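Local coordinates for S-M checkpoint control protein rad4 (Schizosaccharomyces pombe, PDB 4BU0), which acts in DNA replication and in the S-M checkpoint, using its first two BRCT domains to bind phosphorylated Crb2 and help establish the DNA damage checkpoint, at residues N161-Q170 with V177-L185. Numbering follows the deposited sequence.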
loop_
_atom_site.group_PDB
_atom_site.type_symbol
_atom_site.label_atom_id
_atom_site.label_comp_id
_atom_site.label_asym_id
_atom_site.label_seq_id
_atom_site.Cartn_x
_atom_site.Cartn_y
_atom_site.Cartn_z
ATOM N N ASN A 161 13.246 5.935 4.607
ATOM C CA ASN A 161 12.364 7.000 5.089
ATOM C C ASN A 161 12.348 7.053 6.605
ATOM O O ASN A 161 12.140 6.002 7.239
ATOM C CB ASN A 161 10.929 6.733 4.619
ATOM C CG ASN A 161 10.710 6.686 3.136
ATOM O OD1 ASN A 161 11.397 7.382 2.365
ATOM N ND2 ASN A 161 9.738 5.872 2.704
ATOM N N VAL A 162 12.537 8.255 7.177
ATOM C CA VAL A 162 12.441 8.475 8.612
ATOM C C VAL A 162 11.289 9.417 8.789
ATOM O O VAL A 162 11.322 10.529 8.259
ATOM C CB VAL A 162 13.736 9.028 9.230
ATOM C CG1 VAL A 162 13.561 9.187 10.746
ATOM C CG2 VAL A 162 14.919 8.095 8.914
ATOM N N VAL A 163 10.239 8.951 9.468
ATOM C CA VAL A 163 9.037 9.761 9.635
ATOM C C VAL A 163 8.611 9.820 11.089
ATOM O O VAL A 163 8.981 8.960 11.901
ATOM C CB VAL A 163 7.876 9.156 8.791
ATOM C CG1 VAL A 163 8.158 9.255 7.293
ATOM C CG2 VAL A 163 7.556 7.694 9.176
ATOM N N CYS A 164 7.816 10.835 11.423
ATOM C CA CYS A 164 7.180 10.843 12.735
ATOM C C CYS A 164 5.907 9.980 12.673
ATOM O O CYS A 164 5.442 9.609 11.577
ATOM C CB CYS A 164 6.873 12.247 13.220
ATOM S SG CYS A 164 5.717 13.117 12.169
ATOM N N VAL A 165 5.368 9.637 13.847
ATOM C CA VAL A 165 4.257 8.705 13.906
ATOM C C VAL A 165 2.990 9.241 13.187
ATOM O O VAL A 165 2.128 8.462 12.801
ATOM C CB VAL A 165 3.974 8.246 15.353
ATOM C CG1 VAL A 165 3.417 9.390 16.206
ATOM C CG2 VAL A 165 3.081 7.005 15.386
ATOM N N GLU A 166 2.886 10.566 13.004
ATOM C CA GLU A 166 1.746 11.142 12.300
ATOM C C GLU A 166 1.627 10.576 10.883
ATOM O O GLU A 166 0.529 10.476 10.351
ATOM C CB GLU A 166 1.913 12.661 12.274
ATOM C CG GLU A 166 0.677 13.435 11.823
ATOM C CD GLU A 166 -0.596 13.313 12.649
ATOM O OE1 GLU A 166 -0.563 12.777 13.780
ATOM O OE2 GLU A 166 -1.658 13.670 12.093
ATOM N N TRP A 167 2.749 10.115 10.300
ATOM C CA TRP A 167 2.673 9.444 9.001
ATOM C C TRP A 167 1.745 8.236 9.070
ATOM O O TRP A 167 0.947 7.989 8.166
ATOM C CB TRP A 167 4.076 8.985 8.556
ATOM C CG TRP A 167 4.021 7.988 7.428
ATOM C CD1 TRP A 167 3.851 8.262 6.097
ATOM C CD2 TRP A 167 4.107 6.557 7.538
ATOM N NE1 TRP A 167 3.777 7.087 5.378
ATOM C CE2 TRP A 167 3.920 6.024 6.243
ATOM C CE3 TRP A 167 4.318 5.677 8.620
ATOM C CZ2 TRP A 167 3.914 4.644 5.999
ATOM C CZ3 TRP A 167 4.323 4.311 8.381
ATOM C CH2 TRP A 167 4.124 3.808 7.084
ATOM N N LEU A 168 1.911 7.448 10.141
ATOM C CA LEU A 168 1.098 6.267 10.303
ATOM C C LEU A 168 -0.365 6.610 10.520
ATOM O O LEU A 168 -1.237 6.010 9.880
ATOM C CB LEU A 168 1.645 5.462 11.502
ATOM C CG LEU A 168 0.855 4.180 11.847
ATOM C CD1 LEU A 168 0.911 3.163 10.707
ATOM C CD2 LEU A 168 1.422 3.542 13.128
ATOM N N TRP A 169 -0.628 7.564 11.391
ATOM C CA TRP A 169 -2.004 7.891 11.666
ATOM C C TRP A 169 -2.711 8.463 10.456
ATOM O O TRP A 169 -3.796 8.086 10.193
ATOM C CB TRP A 169 -2.123 8.810 12.877
ATOM C CG TRP A 169 -1.418 8.348 14.133
ATOM C CD1 TRP A 169 -0.719 9.131 14.963
ATOM C CD2 TRP A 169 -1.374 7.031 14.690
ATOM N NE1 TRP A 169 -0.215 8.394 15.992
ATOM C CE2 TRP A 169 -0.608 7.104 15.833
ATOM C CE3 TRP A 169 -1.893 5.805 14.326
ATOM C CZ2 TRP A 169 -0.350 5.998 16.602
ATOM C CZ3 TRP A 169 -1.624 4.735 15.110
ATOM C CH2 TRP A 169 -0.858 4.848 16.204
ATOM N N GLN A 170 -2.044 9.370 9.759
ATOM C CA GLN A 170 -2.710 9.942 8.588
ATOM C C GLN A 170 -2.839 8.922 7.447
ATOM O O GLN A 170 -3.808 9.003 6.691
ATOM C CB GLN A 170 -1.994 11.214 8.119
ATOM C CG GLN A 170 -2.247 12.356 9.107
ATOM C CD GLN A 170 -1.909 13.716 8.511
ATOM O OE1 GLN A 170 -1.953 13.924 7.287
ATOM N NE2 GLN A 170 -1.551 14.657 9.385
ATOM N N VAL A 177 -0.793 4.679 1.856
ATOM C CA VAL A 177 0.524 5.114 2.300
ATOM C C VAL A 177 0.751 6.508 1.793
ATOM O O VAL A 177 0.654 6.751 0.575
ATOM C CB VAL A 177 1.620 4.172 1.761
ATOM C CG1 VAL A 177 3.034 4.724 2.040
ATOM C CG2 VAL A 177 1.449 2.775 2.355
ATOM N N LEU A 178 1.058 7.428 2.708
ATOM C CA LEU A 178 1.373 8.807 2.317
ATOM C C LEU A 178 2.875 8.988 2.191
ATOM O O LEU A 178 3.662 8.249 2.787
ATOM C CB LEU A 178 0.791 9.812 3.313
ATOM C CG LEU A 178 -0.723 9.685 3.485
ATOM C CD1 LEU A 178 -1.242 10.639 4.586
ATOM C CD2 LEU A 178 -1.469 9.922 2.165
ATOM N N GLU A 179 3.289 9.989 1.412
ATOM C CA GLU A 179 4.702 10.235 1.143
ATOM C C GLU A 179 5.406 10.755 2.397
ATOM O O GLU A 179 4.817 11.486 3.211
ATOM C CB GLU A 179 4.874 11.176 -0.056
ATOM C CG GLU A 179 4.609 10.425 -1.351
ATOM C CD GLU A 179 4.698 11.306 -2.583
ATOM O OE1 GLU A 179 5.791 11.872 -2.827
ATOM O OE2 GLU A 179 3.668 11.469 -3.278
ATOM N N PRO A 180 6.692 10.385 2.552
ATOM C CA PRO A 180 7.400 10.669 3.814
ATOM C C PRO A 180 7.820 12.119 4.030
ATOM O O PRO A 180 7.981 12.511 5.183
ATOM C CB PRO A 180 8.663 9.786 3.703
ATOM C CG PRO A 180 8.930 9.729 2.194
ATOM C CD PRO A 180 7.514 9.555 1.643
ATOM N N GLN A 181 8.022 12.895 2.955
ATOM C CA GLN A 181 8.531 14.269 3.117
ATOM C C GLN A 181 7.551 15.168 3.868
ATOM O O GLN A 181 7.951 16.226 4.365
ATOM C CB GLN A 181 8.908 14.893 1.762
ATOM C CG GLN A 181 7.754 15.070 0.782
ATOM C CD GLN A 181 7.499 13.871 -0.113
ATOM O OE1 GLN A 181 7.848 12.735 0.219
ATOM N NE2 GLN A 181 6.916 14.116 -1.296
ATOM N N TYR A 182 6.298 14.736 3.990
ATOM C CA TYR A 182 5.308 15.531 4.720
ATOM C C TYR A 182 5.315 15.249 6.223
ATOM O O TYR A 182 4.583 15.898 6.978
ATOM C CB TYR A 182 3.915 15.277 4.146
ATOM C CG TYR A 182 3.870 15.582 2.670
ATOM C CD1 TYR A 182 4.046 16.882 2.202
ATOM C CD2 TYR A 182 3.753 14.561 1.734
ATOM C CE1 TYR A 182 4.056 17.165 0.839
ATOM C CE2 TYR A 182 3.732 14.832 0.368
ATOM C CZ TYR A 182 3.896 16.133 -0.073
ATOM O OH TYR A 182 3.889 16.407 -1.413
ATOM N N PHE A 183 6.117 14.267 6.652
ATOM C CA PHE A 183 6.126 13.818 8.036
ATOM C C PHE A 183 7.546 13.740 8.580
ATOM O O PHE A 183 7.903 12.802 9.287
ATOM C CB PHE A 183 5.422 12.437 8.146
ATOM C CG PHE A 183 4.001 12.489 7.631
ATOM C CD1 PHE A 183 2.985 13.041 8.404
ATOM C CD2 PHE A 183 3.699 12.067 6.338
ATOM C CE1 PHE A 183 1.694 13.170 7.887
ATOM C CE2 PHE A 183 2.401 12.166 5.842
ATOM C CZ PHE A 183 1.404 12.706 6.618
ATOM N N GLN A 184 8.358 14.755 8.278
ATOM C CA GLN A 184 9.740 14.796 8.760
ATOM C C GLN A 184 9.790 15.185 10.223
ATOM O O GLN A 184 8.929 15.915 10.716
ATOM C CB GLN A 184 10.546 15.819 7.927
ATOM C CG GLN A 184 10.580 15.508 6.430
ATOM C CD GLN A 184 11.272 16.582 5.608
ATOM O OE1 GLN A 184 12.449 16.893 5.810
ATOM N NE2 GLN A 184 10.571 17.151 4.633
ATOM N N LEU A 185 10.826 14.728 10.921
ATOM C CA LEU A 185 11.028 15.089 12.318
ATOM C C LEU A 185 11.501 16.548 12.442
ATOM O O LEU A 185 12.061 17.078 11.479
ATOM C CB LEU A 185 12.050 14.147 12.935
ATOM C CG LEU A 185 11.419 12.962 13.674
ATOM C CD1 LEU A 185 10.946 11.881 12.708
ATOM C CD2 LEU A 185 12.408 12.341 14.565
HETATM O O HOH W 1 10.614 12.237 6.227
HETATM O O HOH W 2 12.522 12.847 9.320
#
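Phe-183 lays its ring against Trp-167 of helix 166-174, an example of a chain that folds back after a helix and packs on the strand and helix before it. With CG of Phe-183 anti to its own carbonyl carbon (chi1 -58°), Trp-167 CA lies over one face of the ring, 3.7 Å from its centroid, a CH-pi contact. The indole of Trp-167 turns an edge toward the face of Phe-183 in an offset edge-to-face pair, planes 73° apart. Trp-167 has CG on the far side from its backbone N (chi1 165°), which carries the indole past Phe-183 to the returning chain, where NE1 gives a bent hydrogen bond to Leu-178 O (2.8 Å), nearly in the indole plane. At the rim of the Phe-183 ring stands the amide of Gln-170, almost perpendicular to it; OE1 comes within 3.6 Å of CZ, while NE2 is held by Glu-166 OE2. Replacing Phe-183 with an alanine would probably open a gap against Trp-167 CA and CB and deprive the indole edge of its aromatic partner. The backbone adds a straighter bond, Cys-164 N to Phe-183 O (2.9 Å). Farther along, Pro-180 packs its CB against Val-163 CG1 (3.7 Å) and its CG against the amide of Asn-161, and two waters link Val-162 O to Pro-180 O and Leu-185 N. All this belongs to BRCT 2: strand 161-163 is an edge strand of the parallel sheet, beside 141-144, Trp-167 also stacks on His-141 from that neighbouring strand, and helix 150-157 touches Val-162.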